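Local coordinates for protein glycoside Hydrolase (Bacteroides plebeius, PDB 5T3B) that is a family 50 glycoside hydrolase of a human gut bacterium that probably cleaves glycosidic bonds in agarose-type galactans, at residues K229-L232 with A236-M239; S316-A321 with L330-S335; D442-N447 with L451-K456; S136-L141 with D146-K151. One frame throughout, in Å; residues are numbered along the deposited sequence.

Contact 1: residues K229-L232 with A236-M239; sequences KEYL and AFGM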
loop_
_atom_site.group_PDB
_atom_site.type_symbol
_atom_site.label_atom_id
_atom_site.label_comp_id
_atom_site.label_asym_id
_atom_site.label_seq_id
_atom_site.Cartn_x
_atom_site.Cartn_y
_atom_site.Cartn_z
ATOM N N LYS A 229 12.623 -17.987 -8.569
ATOM C CA LYS A 229 14.086 -17.765 -8.470
ATOM C C LYS A 229 14.649 -17.160 -9.773
ATOM O O LYS A 229 15.451 -16.233 -9.765
ATOM C CB LYS A 229 14.786 -19.052 -8.059
ATOM C CG LYS A 229 14.555 -19.411 -6.597
ATOM C CD LYS A 229 15.073 -20.743 -6.175
ATOM C CE LYS A 229 14.848 -20.978 -4.701
ATOM N NZ LYS A 229 15.455 -22.262 -4.319
ATOM N N GLU A 230 14.282 -17.743 -10.895
ATOM C CA GLU A 230 14.734 -17.287 -12.193
ATOM C C GLU A 230 14.281 -15.869 -12.463
ATOM O O GLU A 230 15.051 -15.054 -12.936
ATOM C CB GLU A 230 14.298 -18.255 -13.282
ATOM C CG GLU A 230 14.982 -19.602 -13.155
ATOM C CD GLU A 230 14.498 -20.639 -14.144
ATOM O OE1 GLU A 230 13.740 -20.274 -15.095
ATOM O OE2 GLU A 230 14.868 -21.850 -13.971
ATOM N N TYR A 231 13.011 -15.575 -12.109
ATOM C CA TYR A 231 12.472 -14.246 -12.415
ATOM C C TYR A 231 13.210 -13.197 -11.619
ATOM O O TYR A 231 13.563 -12.155 -12.157
ATOM C CB TYR A 231 10.975 -14.246 -12.141
ATOM C CG TYR A 231 10.269 -13.025 -12.720
ATOM C CD1 TYR A 231 10.288 -12.748 -14.075
ATOM C CD2 TYR A 231 9.528 -12.179 -11.901
ATOM C CE1 TYR A 231 9.595 -11.642 -14.616
ATOM C CE2 TYR A 231 8.861 -11.075 -12.407
ATOM C CZ TYR A 231 8.875 -10.824 -13.742
ATOM O OH TYR A 231 8.214 -9.761 -14.269
ATOM N N LEU A 232 13.500 -13.439 -10.345
ATOM C CA LEU A 232 14.271 -12.485 -9.558
ATOM C C LEU A 232 15.643 -12.177 -10.104
ATOM O O LEU A 232 16.123 -11.090 -9.930
ATOM C CB LEU A 232 14.433 -12.911 -8.100
ATOM C CG LEU A 232 13.395 -12.322 -7.115
ATOM C CD1 LEU A 232 13.643 -10.844 -6.884
ATOM C CD2 LEU A 232 11.959 -12.590 -7.507
ATOM N N ALA A 236 14.023 -8.481 -15.615
ATOM C CA ALA A 236 12.870 -7.736 -15.014
ATOM C C ALA A 236 13.262 -6.983 -13.735
ATOM O O ALA A 236 12.661 -5.938 -13.415
ATOM C CB ALA A 236 11.775 -8.731 -14.722
ATOM N N PHE A 237 14.281 -7.489 -13.057
ATOM C CA PHE A 237 14.811 -6.892 -11.890
ATOM C C PHE A 237 16.162 -6.145 -12.085
ATOM O O PHE A 237 16.735 -5.658 -11.148
ATOM C CB PHE A 237 14.908 -7.860 -10.701
ATOM C CG PHE A 237 13.585 -8.171 -10.070
ATOM C CD1 PHE A 237 13.202 -7.495 -8.941
ATOM C CD2 PHE A 237 12.704 -9.064 -10.599
ATOM C CE1 PHE A 237 11.971 -7.692 -8.367
ATOM C CE2 PHE A 237 11.473 -9.286 -10.025
ATOM C CZ PHE A 237 11.097 -8.598 -8.917
ATOM N N GLY A 238 16.601 -6.049 -13.329
ATOM C CA GLY A 238 17.930 -5.519 -13.614
ATOM C C GLY A 238 18.187 -4.127 -13.112
ATOM O O GLY A 238 19.215 -3.873 -12.521
ATOM N N MET A 239 17.199 -3.253 -13.260
ATOM C CA MET A 239 17.429 -1.874 -12.788
ATOM C C MET A 239 17.178 -1.664 -11.291
ATOM O O MET A 239 17.486 -0.621 -10.730
ATOM C CB MET A 239 16.616 -0.878 -13.594
ATOM C CG MET A 239 15.150 -0.925 -13.354
ATOM S SD MET A 239 14.243 0.456 -14.219
ATOM C CE MET A 239 14.694 0.223 -15.814
#
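The carbonyl O of Y231, 3.6 Å from CD2 of F237, is hydrogen-bonded to OG of S234, a hydroxyl that also pairs with the backbone N of A236 and thus bridges the C-terminal end of helix 224-232 and the 3-10 turn that follows it. This is a helix-to-turn junction in which the chain folds back on its last helical residues. The next carbonyl, O of L232, lies 3.5 Å from CB of F237 and is hydrogen-bonded to NH2 of R241. With these backbone oxygens held, the packing is carried by F237. Its edge points at the face of Y231 in an offset edge-to-face pair, the centroids 5.8 Å apart and the planes nearly perpendicular at 89°. On one face of F237, CD1 of L232 sits 3.8 Å from the ring centre, a CH-pi contact almost along the ring normal. F193 stacks with F237, while F249 and F195 extend the aromatic cluster. Y231 has CG anti to its own N (chi1 -167°), a torsion that brings its ring against CB of A236, which CE1 meets obliquely at 3.6 Å.

Contact 2: residues S316-A321 with L330-S335; sequences SAIKNA and LLYLGS. With EDO (1,2-ethanediol), chain M.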
loop_
_atom_site.group_PDB
_atom_site.type_symbol
_atom_site.label_atom_id
_atom_site.label_comp_id
_atom_site.label_asym_id
_atom_site.label_seq_id
_atom_site.Cartn_x
_atom_site.Cartn_y
_atom_site.Cartn_z
ATOM N N SER A 316 6.238 -17.558 0.212
ATOM C CA SER A 316 7.481 -18.187 0.491
ATOM C C SER A 316 8.320 -18.378 -0.753
ATOM O O SER A 316 9.548 -18.187 -0.725
ATOM C CB SER A 316 7.235 -19.498 1.230
ATOM O OG SER A 316 6.618 -20.472 0.357
ATOM N N ALA A 317 7.689 -18.691 -1.883
ATOM C CA ALA A 317 8.437 -18.816 -3.115
ATOM C C ALA A 317 9.156 -17.514 -3.470
ATOM O O ALA A 317 10.278 -17.513 -3.948
ATOM C CB ALA A 317 7.531 -19.203 -4.274
ATOM N N ILE A 318 8.460 -16.391 -3.284
ATOM C CA ILE A 318 9.010 -15.123 -3.676
ATOM C C ILE A 318 10.130 -14.680 -2.708
ATOM O O ILE A 318 11.190 -14.239 -3.105
ATOM C CB ILE A 318 7.886 -14.103 -3.857
ATOM C CG1 ILE A 318 7.004 -14.593 -5.048
ATOM C CG2 ILE A 318 8.482 -12.718 -4.125
ATOM C CD1 ILE A 318 5.654 -13.901 -5.138
ATOM N N LYS A 319 9.873 -14.814 -1.394
ATOM C CA LYS A 319 10.900 -14.489 -0.453
ATOM C C LYS A 319 12.154 -15.374 -0.645
ATOM O O LYS A 319 13.292 -14.874 -0.621
ATOM C CB LYS A 319 10.400 -14.567 0.976
ATOM C CG LYS A 319 11.416 -14.164 2.032
ATOM C CD LYS A 319 11.935 -12.719 1.850
ATOM C CE LYS A 319 12.725 -12.257 3.063
ATOM N NZ LYS A 319 11.824 -11.696 4.070
ATOM N N ASN A 320 11.931 -16.665 -0.844
ATOM C CA ASN A 320 13.075 -17.587 -1.087
ATOM C C ASN A 320 13.817 -17.222 -2.372
ATOM O O ASN A 320 15.007 -17.345 -2.474
ATOM C CB ASN A 320 12.606 -19.023 -1.036
ATOM C CG ASN A 320 12.224 -19.407 0.384
ATOM O OD1 ASN A 320 12.829 -18.922 1.322
ATOM N ND2 ASN A 320 11.288 -20.324 0.560
ATOM N N ALA A 321 13.078 -16.748 -3.372
ATOM C CA ALA A 321 13.693 -16.261 -4.590
ATOM C C ALA A 321 14.581 -15.043 -4.351
ATOM O O ALA A 321 15.659 -14.964 -4.910
ATOM C CB ALA A 321 12.664 -15.922 -5.632
ATOM N N LEU A 330 17.102 -6.857 -1.220
ATOM C CA LEU A 330 15.934 -6.155 -1.782
ATOM C C LEU A 330 14.739 -6.483 -0.901
ATOM O O LEU A 330 14.463 -7.669 -0.694
ATOM C CB LEU A 330 15.728 -6.634 -3.195
ATOM C CG LEU A 330 14.629 -5.960 -3.984
ATOM C CD1 LEU A 330 14.891 -4.463 -4.130
ATOM C CD2 LEU A 330 14.478 -6.641 -5.335
ATOM N N LEU A 331 13.972 -5.487 -0.465
ATOM C CA LEU A 331 12.798 -5.735 0.346
ATOM C C LEU A 331 11.617 -6.213 -0.487
ATOM O O LEU A 331 11.267 -5.610 -1.508
ATOM C CB LEU A 331 12.385 -4.516 1.158
ATOM C CG LEU A 331 13.409 -3.981 2.148
ATOM C CD1 LEU A 331 12.831 -2.821 2.937
ATOM C CD2 LEU A 331 13.888 -5.083 3.075
ATOM N N TYR A 332 10.947 -7.241 0.058
ATOM C CA TYR A 332 9.736 -7.764 -0.507
ATOM C C TYR A 332 8.559 -7.180 0.268
ATOM O O TYR A 332 8.374 -7.434 1.447
ATOM C CB TYR A 332 9.728 -9.268 -0.502
ATOM C CG TYR A 332 8.477 -9.896 -1.053
ATOM C CD1 TYR A 332 7.777 -9.323 -2.109
ATOM C CD2 TYR A 332 7.979 -11.035 -0.495
ATOM C CE1 TYR A 332 6.606 -9.896 -2.615
ATOM C CE2 TYR A 332 6.850 -11.644 -0.969
ATOM C CZ TYR A 332 6.136 -11.077 -2.014
ATOM O OH TYR A 332 4.981 -11.611 -2.480
ATOM N N LEU A 333 7.748 -6.386 -0.455
ATOM C CA LEU A 333 6.634 -5.624 0.175
ATOM C C LEU A 333 5.285 -6.259 -0.116
ATOM O O LEU A 333 4.270 -5.591 0.118
ATOM C CB LEU A 333 6.682 -4.196 -0.315
ATOM C CG LEU A 333 8.013 -3.458 -0.203
ATOM C CD1 LEU A 333 7.917 -2.069 -0.816
ATOM C CD2 LEU A 333 8.504 -3.352 1.216
ATOM N N GLY A 334 5.260 -7.507 -0.514
ATOM C CA GLY A 334 4.004 -8.235 -0.592
ATOM C C GLY A 334 3.210 -8.058 -1.863
ATOM O O GLY A 334 3.735 -7.739 -2.923
ATOM N N SER A 335 1.919 -8.367 -1.741
ATOM C CA SER A 335 0.999 -8.488 -2.884
ATOM C C SER A 335 -0.221 -7.569 -2.813
ATOM O O SER A 335 -1.094 -7.716 -3.658
ATOM C CB SER A 335 0.474 -9.930 -3.001
ATOM O OG SER A 335 -0.394 -10.275 -1.944
HETATM C C1 EDO M . 15.757 -8.534 1.841
HETATM O O1 EDO M . 14.568 -9.283 1.534
HETATM C C2 EDO M . 16.348 -8.945 3.215
HETATM O O2 EDO M . 15.171 -8.822 4.049
#
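The Y332 ring lies between a methyl group and a backbone amide. Over the centre of one face sits CG2 of I318, 3.6 Å from the centroid and 14° off the normal, a CH-pi contact; on the opposite face, N of G334 lies 3.4 Å above the plane, displaced toward the rim. I318 comes from helix 300-324 and crosses the tyrosine side chain at about a right angle. With CG2 anti to the backbone N and CG1 beside it (chi1 -65°), the branch sets one methyl over the ring while CD1 reaches past it to lie 3.6 Å from OH of Y332. The ring of F249 also meets Y332, the two planes inclined by about 25°, and the loop 330-335 runs against F249 and S251, to which L331, L333 and G334 are joined by backbone hydrogen bonds. K319, one residue further along the helix, turns its bent chain toward D356, whose carboxylate also takes the backbone N of Y332 and a hydrogen bond from a 1,2-ethanediol, so that lysine and loop share one acidic group. The diol, probably from the crystallisation liquor, has its O1 3.8 Å from CE of K319. The helix-loop interface is therefore held by dispersion and CH-pi contact, while its polar ends find partners beyond it: OH of Y332 is bonded to S251, and NZ of K319 to O of Y354 and, as a salt bridge, to D356.

Contact 3: residues D442-N447 with L451-K456; sequences DDEDCN and LDYNYK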
loop_
_atom_site.group_PDB
_atom_site.type_symbol
_atom_site.label_atom_id
_atom_site.label_comp_id
_atom_site.label_asym_id
_atom_site.label_seq_id
_atom_site.Cartn_x
_atom_site.Cartn_y
_atom_site.Cartn_z
ATOM N N ASP A 442 -5.486 12.498 -11.374
ATOM C CA ASP A 442 -6.851 12.112 -11.723
ATOM C C ASP A 442 -6.885 11.225 -12.952
ATOM O O ASP A 442 -6.039 11.352 -13.851
ATOM C CB ASP A 442 -7.693 13.353 -12.035
ATOM C CG ASP A 442 -8.161 14.136 -10.864
ATOM O OD1 ASP A 442 -8.067 13.699 -9.710
ATOM O OD2 ASP A 442 -8.684 15.243 -11.187
ATOM N N ASP A 443 -7.886 10.342 -13.022
ATOM C CA ASP A 443 -8.331 9.889 -14.314
ATOM C C ASP A 443 -9.033 11.027 -15.022
ATOM O O ASP A 443 -9.506 11.947 -14.385
ATOM C CB ASP A 443 -9.271 8.677 -14.194
ATOM C CG ASP A 443 -8.691 7.433 -13.604
ATOM O OD1 ASP A 443 -7.481 7.276 -13.571
ATOM O OD2 ASP A 443 -9.595 6.553 -13.276
ATOM N N GLU A 444 -9.181 10.965 -16.347
ATOM C CA GLU A 444 -9.895 12.034 -17.036
ATOM C C GLU A 444 -11.293 12.227 -16.462
ATOM O O GLU A 444 -11.793 13.367 -16.424
ATOM C CB GLU A 444 -9.921 11.806 -18.543
ATOM C CG GLU A 444 -10.386 13.043 -19.321
ATOM C CD GLU A 444 -10.038 12.975 -20.810
ATOM O OE1 GLU A 444 -9.813 11.824 -21.254
ATOM O OE2 GLU A 444 -10.013 14.040 -21.531
ATOM N N ASP A 445 -11.903 11.163 -15.943
ATOM C CA ASP A 445 -13.253 11.200 -15.440
ATOM C C ASP A 445 -13.411 10.789 -13.987
ATOM O O ASP A 445 -14.522 10.436 -13.537
ATOM C CB ASP A 445 -14.149 10.352 -16.299
ATOM C CG ASP A 445 -13.759 8.919 -16.339
ATOM O OD1 ASP A 445 -12.710 8.514 -15.698
ATOM O OD2 ASP A 445 -14.414 8.116 -17.072
ATOM N N CYS A 446 -12.343 10.911 -13.184
ATOM C CA CYS A 446 -12.499 10.546 -11.765
ATOM C C CYS A 446 -11.441 11.242 -10.917
ATOM O O CYS A 446 -10.249 11.139 -11.251
ATOM C CB CYS A 446 -12.465 9.034 -11.573
ATOM S SG CYS A 446 -12.912 8.560 -9.885
ATOM N N ASN A 447 -11.843 11.804 -9.809
ATOM C CA ASN A 447 -10.982 12.542 -8.910
ATOM C C ASN A 447 -10.218 11.610 -7.944
ATOM O O ASN A 447 -10.468 11.668 -6.748
ATOM C CB ASN A 447 -11.734 13.639 -8.198
ATOM C CG ASN A 447 -10.842 14.505 -7.346
ATOM O OD1 ASN A 447 -9.629 14.787 -7.700
ATOM N ND2 ASN A 447 -11.364 14.990 -6.283
ATOM N N LEU A 451 -3.066 15.511 -8.083
ATOM C CA LEU A 451 -3.027 16.486 -9.166
ATOM C C LEU A 451 -4.200 16.159 -10.105
ATOM O O LEU A 451 -4.587 14.998 -10.278
ATOM C CB LEU A 451 -1.741 16.441 -9.957
ATOM C CG LEU A 451 -0.492 17.045 -9.395
ATOM C CD1 LEU A 451 -0.092 16.518 -8.051
ATOM C CD2 LEU A 451 0.641 16.906 -10.404
ATOM N N ASP A 452 -4.729 17.201 -10.739
ATOM C CA ASP A 452 -5.729 17.009 -11.748
ATOM C C ASP A 452 -5.114 16.489 -13.048
ATOM O O ASP A 452 -3.907 16.294 -13.165
ATOM C CB ASP A 452 -6.589 18.240 -11.893
ATOM C CG ASP A 452 -5.993 19.364 -12.670
ATOM O OD1 ASP A 452 -4.941 19.213 -13.308
ATOM O OD2 ASP A 452 -6.676 20.448 -12.659
ATOM N N TYR A 453 -5.988 16.225 -14.034
ATOM C CA TYR A 453 -5.547 15.601 -15.272
ATOM C C TYR A 453 -4.597 16.529 -16.071
ATOM O O TYR A 453 -3.894 16.033 -16.947
ATOM C CB TYR A 453 -6.788 15.239 -16.084
ATOM C CG TYR A 453 -6.522 14.302 -17.226
ATOM C CD1 TYR A 453 -6.190 12.995 -17.010
ATOM C CD2 TYR A 453 -6.634 14.759 -18.536
ATOM C CE1 TYR A 453 -5.966 12.098 -18.053
ATOM C CE2 TYR A 453 -6.394 13.900 -19.576
ATOM C CZ TYR A 453 -6.040 12.581 -19.336
ATOM O OH TYR A 453 -5.788 11.677 -20.376
ATOM N N ASN A 454 -4.628 17.842 -15.773
ATOM C CA ASN A 454 -3.700 18.823 -16.334
ATOM C C ASN A 454 -2.482 19.086 -15.488
ATOM O O ASN A 454 -1.818 20.102 -15.654
ATOM C CB ASN A 454 -4.390 20.134 -16.666
ATOM C CG ASN A 454 -5.516 19.936 -17.593
ATOM O OD1 ASN A 454 -5.431 19.194 -18.564
ATOM N ND2 ASN A 454 -6.657 20.545 -17.220
ATOM N N TYR A 455 -2.182 18.152 -14.588
ATOM C CA TYR A 455 -1.009 18.233 -13.716
ATOM C C TYR A 455 -1.048 19.393 -12.728
ATOM O O TYR A 455 -0.021 19.809 -12.230
ATOM C CB TYR A 455 0.296 18.196 -14.514
ATOM C CG TYR A 455 0.557 17.001 -15.352
ATOM C CD1 TYR A 455 1.301 15.902 -14.860
ATOM C CD2 TYR A 455 0.084 16.870 -16.677
ATOM C CE1 TYR A 455 1.548 14.821 -15.637
ATOM C CE2 TYR A 455 0.302 15.779 -17.470
ATOM C CZ TYR A 455 1.061 14.713 -16.970
ATOM O OH TYR A 455 1.327 13.576 -17.694
ATOM N N LYS A 456 -2.241 19.870 -12.388
ATOM C CA LYS A 456 -2.351 20.917 -11.368
ATOM C C LYS A 456 -2.677 20.346 -9.991
ATOM O O LYS A 456 -3.694 19.683 -9.839
ATOM C CB LYS A 456 -3.378 21.919 -11.787
ATOM C CG LYS A 456 -3.001 22.657 -13.075
ATOM C CD LYS A 456 -1.511 22.918 -13.313
ATOM C CE LYS A 456 -1.411 24.029 -14.352
ATOM N NZ LYS A 456 -2.186 25.207 -13.879
HETATM O O HOH W 1 -8.949 16.365 -13.627
#
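E444 lies across one face of Y453, CB covering the ring centre in a CH-pi contact. Its carboxylate is nearly parallel to the ring, the planes 14° apart, but displaced past the CE2-CZ rim, with CD of E444 4.0 Å from CE2 of Y453. CG of E444 is anti to its N (chi1 -167°), which carries the extended chain across the face and past the rim on the hydroxyl side, OE1 ending 4.1 Å from OH of Y453. At the ring edge, in plane, O of D442 approaches CD1 of Y453 to 3.6 Å. Each segment contains a type I turn, D443 to C446 and D452 to Y455, in the loop between strand 432-437 and helix 459-469. The bond from N of D442 to O of L451 (2.9 Å, 153°) joins them. OD1 of D452 accepts N of K456, the residue after the turn, at 2.9 Å, and more weakly N of N454. The carboxylate of D442 has several partners: a water donates to OD2 (2.7 Å) and accepts from N of Y453, Y458 also bonds OD2, and G449 N bonds OD1. These partners restrict its rotation, and the water couples the carboxylate to the turn D452-Y455.

Contact 4: residues S136-L141 with D146-K151; sequences SAFGKL and DDWVAK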
loop_
_atom_site.group_PDB
_atom_site.type_symbol
_atom_site.label_atom_id
_atom_site.label_comp_id
_atom_site.label_asym_id
_atom_site.label_seq_id
_atom_site.Cartn_x
_atom_site.Cartn_y
_atom_site.Cartn_z
ATOM N N SER A 136 -0.820 18.034 -23.697
ATOM C CA SER A 136 -0.534 19.443 -23.947
ATOM C C SER A 136 -0.154 20.121 -22.630
ATOM O O SER A 136 0.781 20.938 -22.566
ATOM C CB SER A 136 -1.717 20.142 -24.586
ATOM O OG SER A 136 -2.003 19.617 -25.871
ATOM N N ALA A 137 -0.868 19.822 -21.560
ATOM C CA ALA A 137 -0.510 20.345 -20.268
ATOM C C ALA A 137 0.900 19.906 -19.897
ATOM O O ALA A 137 1.687 20.732 -19.406
ATOM C CB ALA A 137 -1.495 19.902 -19.180
ATOM N N PHE A 138 1.218 18.621 -20.078
ATOM C CA PHE A 138 2.574 18.157 -19.756
ATOM C C PHE A 138 3.610 19.029 -20.433
ATOM O O PHE A 138 4.565 19.438 -19.780
ATOM C CB PHE A 138 2.726 16.712 -20.169
ATOM C CG PHE A 138 4.082 16.168 -19.864
ATOM C CD1 PHE A 138 4.369 15.637 -18.621
ATOM C CD2 PHE A 138 5.074 16.285 -20.756
ATOM C CE1 PHE A 138 5.641 15.193 -18.318
ATOM C CE2 PHE A 138 6.359 15.849 -20.470
ATOM C CZ PHE A 138 6.639 15.300 -19.231
ATOM N N GLY A 139 3.454 19.272 -21.728
ATOM C CA GLY A 139 4.467 19.992 -22.460
ATOM C C GLY A 139 4.691 21.393 -22.012
ATOM O O GLY A 139 5.783 21.929 -22.143
ATOM N N LYS A 140 3.663 22.022 -21.511
ATOM C CA LYS A 140 3.753 23.401 -20.994
ATOM C C LYS A 140 4.414 23.438 -19.622
ATOM O O LYS A 140 4.999 24.468 -19.254
ATOM C CB LYS A 140 2.376 24.045 -20.915
ATOM C CG LYS A 140 1.732 24.220 -22.259
ATOM C CD LYS A 140 0.322 24.802 -22.052
ATOM C CE LYS A 140 -0.559 24.694 -23.259
ATOM N NZ LYS A 140 -1.921 25.055 -22.835
ATOM N N LEU A 141 4.294 22.362 -18.850
ATOM C CA LEU A 141 4.776 22.352 -17.478
ATOM C C LEU A 141 6.120 21.668 -17.272
ATOM O O LEU A 141 6.757 21.901 -16.238
ATOM C CB LEU A 141 3.729 21.693 -16.574
ATOM C CG LEU A 141 2.419 22.517 -16.440
ATOM C CD1 LEU A 141 1.342 21.688 -15.768
ATOM C CD2 LEU A 141 2.645 23.779 -15.667
ATOM N N ASP A 146 13.207 13.968 -17.598
ATOM C CA ASP A 146 14.023 14.345 -16.433
ATOM C C ASP A 146 13.450 15.528 -15.645
ATOM O O ASP A 146 13.420 15.530 -14.397
ATOM C CB ASP A 146 15.452 14.628 -16.924
ATOM C CG ASP A 146 16.390 15.166 -15.834
ATOM O OD1 ASP A 146 16.659 14.460 -14.860
ATOM O OD2 ASP A 146 16.819 16.346 -15.892
ATOM N N ASP A 147 13.034 16.555 -16.402
ATOM C CA ASP A 147 12.440 17.716 -15.751
ATOM C C ASP A 147 11.199 17.344 -14.937
ATOM O O ASP A 147 10.977 17.870 -13.866
ATOM C CB ASP A 147 12.142 18.791 -16.818
ATOM C CG ASP A 147 11.756 20.132 -16.252
ATOM O OD1 ASP A 147 12.478 20.651 -15.382
ATOM O OD2 ASP A 147 10.726 20.676 -16.741
ATOM N N TRP A 148 10.396 16.461 -15.509
ATOM C CA TRP A 148 9.227 15.958 -14.816
ATOM C C TRP A 148 9.595 15.259 -13.489
ATOM O O TRP A 148 9.029 15.563 -12.448
ATOM C CB TRP A 148 8.429 15.076 -15.744
ATOM C CG TRP A 148 7.318 14.299 -15.085
ATOM C CD1 TRP A 148 6.166 14.793 -14.541
ATOM C CD2 TRP A 148 7.234 12.878 -14.895
ATOM N NE1 TRP A 148 5.386 13.787 -14.048
ATOM C CE2 TRP A 148 6.029 12.613 -14.234
ATOM C CE3 TRP A 148 8.104 11.821 -15.208
ATOM C CZ2 TRP A 148 5.649 11.305 -13.922
ATOM C CZ3 TRP A 148 7.750 10.526 -14.886
ATOM C CH2 TRP A 148 6.556 10.300 -14.221
ATOM N N VAL A 149 10.583 14.384 -13.534
ATOM C CA VAL A 149 10.983 13.697 -12.294
ATOM C C VAL A 149 11.545 14.694 -11.295
ATOM O O VAL A 149 11.220 14.681 -10.104
ATOM C CB VAL A 149 11.907 12.495 -12.487
ATOM C CG1 VAL A 149 12.102 11.829 -11.143
ATOM C CG2 VAL A 149 11.354 11.532 -13.520
ATOM N N ALA A 150 12.405 15.600 -11.781
ATOM C CA ALA A 150 13.048 16.541 -10.859
ATOM C C ALA A 150 12.051 17.464 -10.195
ATOM O O ALA A 150 12.091 17.719 -8.970
ATOM C CB ALA A 150 14.096 17.307 -11.626
ATOM N N LYS A 151 11.170 18.044 -11.022
ATOM C CA LYS A 151 10.179 18.906 -10.458
ATOM C C LYS A 151 9.264 18.183 -9.507
ATOM O O LYS A 151 8.846 18.739 -8.488
ATOM C CB LYS A 151 9.360 19.551 -11.567
ATOM C CG LYS A 151 10.040 20.721 -12.268
ATOM C CD LYS A 151 9.267 21.154 -13.544
ATOM C CE LYS A 151 9.745 22.519 -14.007
ATOM N NZ LYS A 151 9.363 22.736 -15.434
#
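Two consecutive helices, 135-141 and 145-158, meet at the protein surface through one aromatic pair and one lysine. Their segments cross at 76° with axes 10.9 Å apart, a wide spacing bridged by long side chains. F138 and W148 approach at about a right angle as side chains: the edge of F138 is directed at the face of the five-membered ring of W148 in an offset edge-to-face pair, with centroids 5.5 Å apart and planes at 60°. CE1 of F138 does the touching, 3.8 Å from CG of W148. With CG anti to the backbone N, the F138 ring extends into the gap between the helices, where W148 presents CB and the CG/CD1 side of its five-membered ring. F129 stacks with W148, Y142 meets both rings, and NE1 of W148 is hydrogen-bonded to OH of Y440. Such crosswise packing of successive helices joined by a short connection resembles an alpha-alpha corner, and the connection itself is held by the polar side of the contact. NZ of K151 donates to O of L141, the last residue of its helix, at 2.9 Å, tilted out of the carbonyl plane. The same NZ forms a salt bridge with OD2 of D147 at 2.8 Å, one helical turn earlier, meeting it on the syn side. OD2 of D147 also accepts N of S143.

From the N terminus the chain first closes contact 4, where helices 135-141 and 145-158 turn on a short connection. Contact 1 follows, ending helix 224-232; contact 2 then bends the chain from helix 300-324 into the next loop, and contact 3 closes a loop between strand 432-437 and helix 459-469. All four are in series, none nesting or crossing. In space they form two pairs. Contacts 1 and 2 touch, A321 packing on K229 and L232, and F237 on L330. Contacts 3 and 4 touch where N454 and Y455 meet A137, F138 and L141, joining an early helix to a late loop. Contacts 2 and 3 lie on opposite sides of the chain's centre.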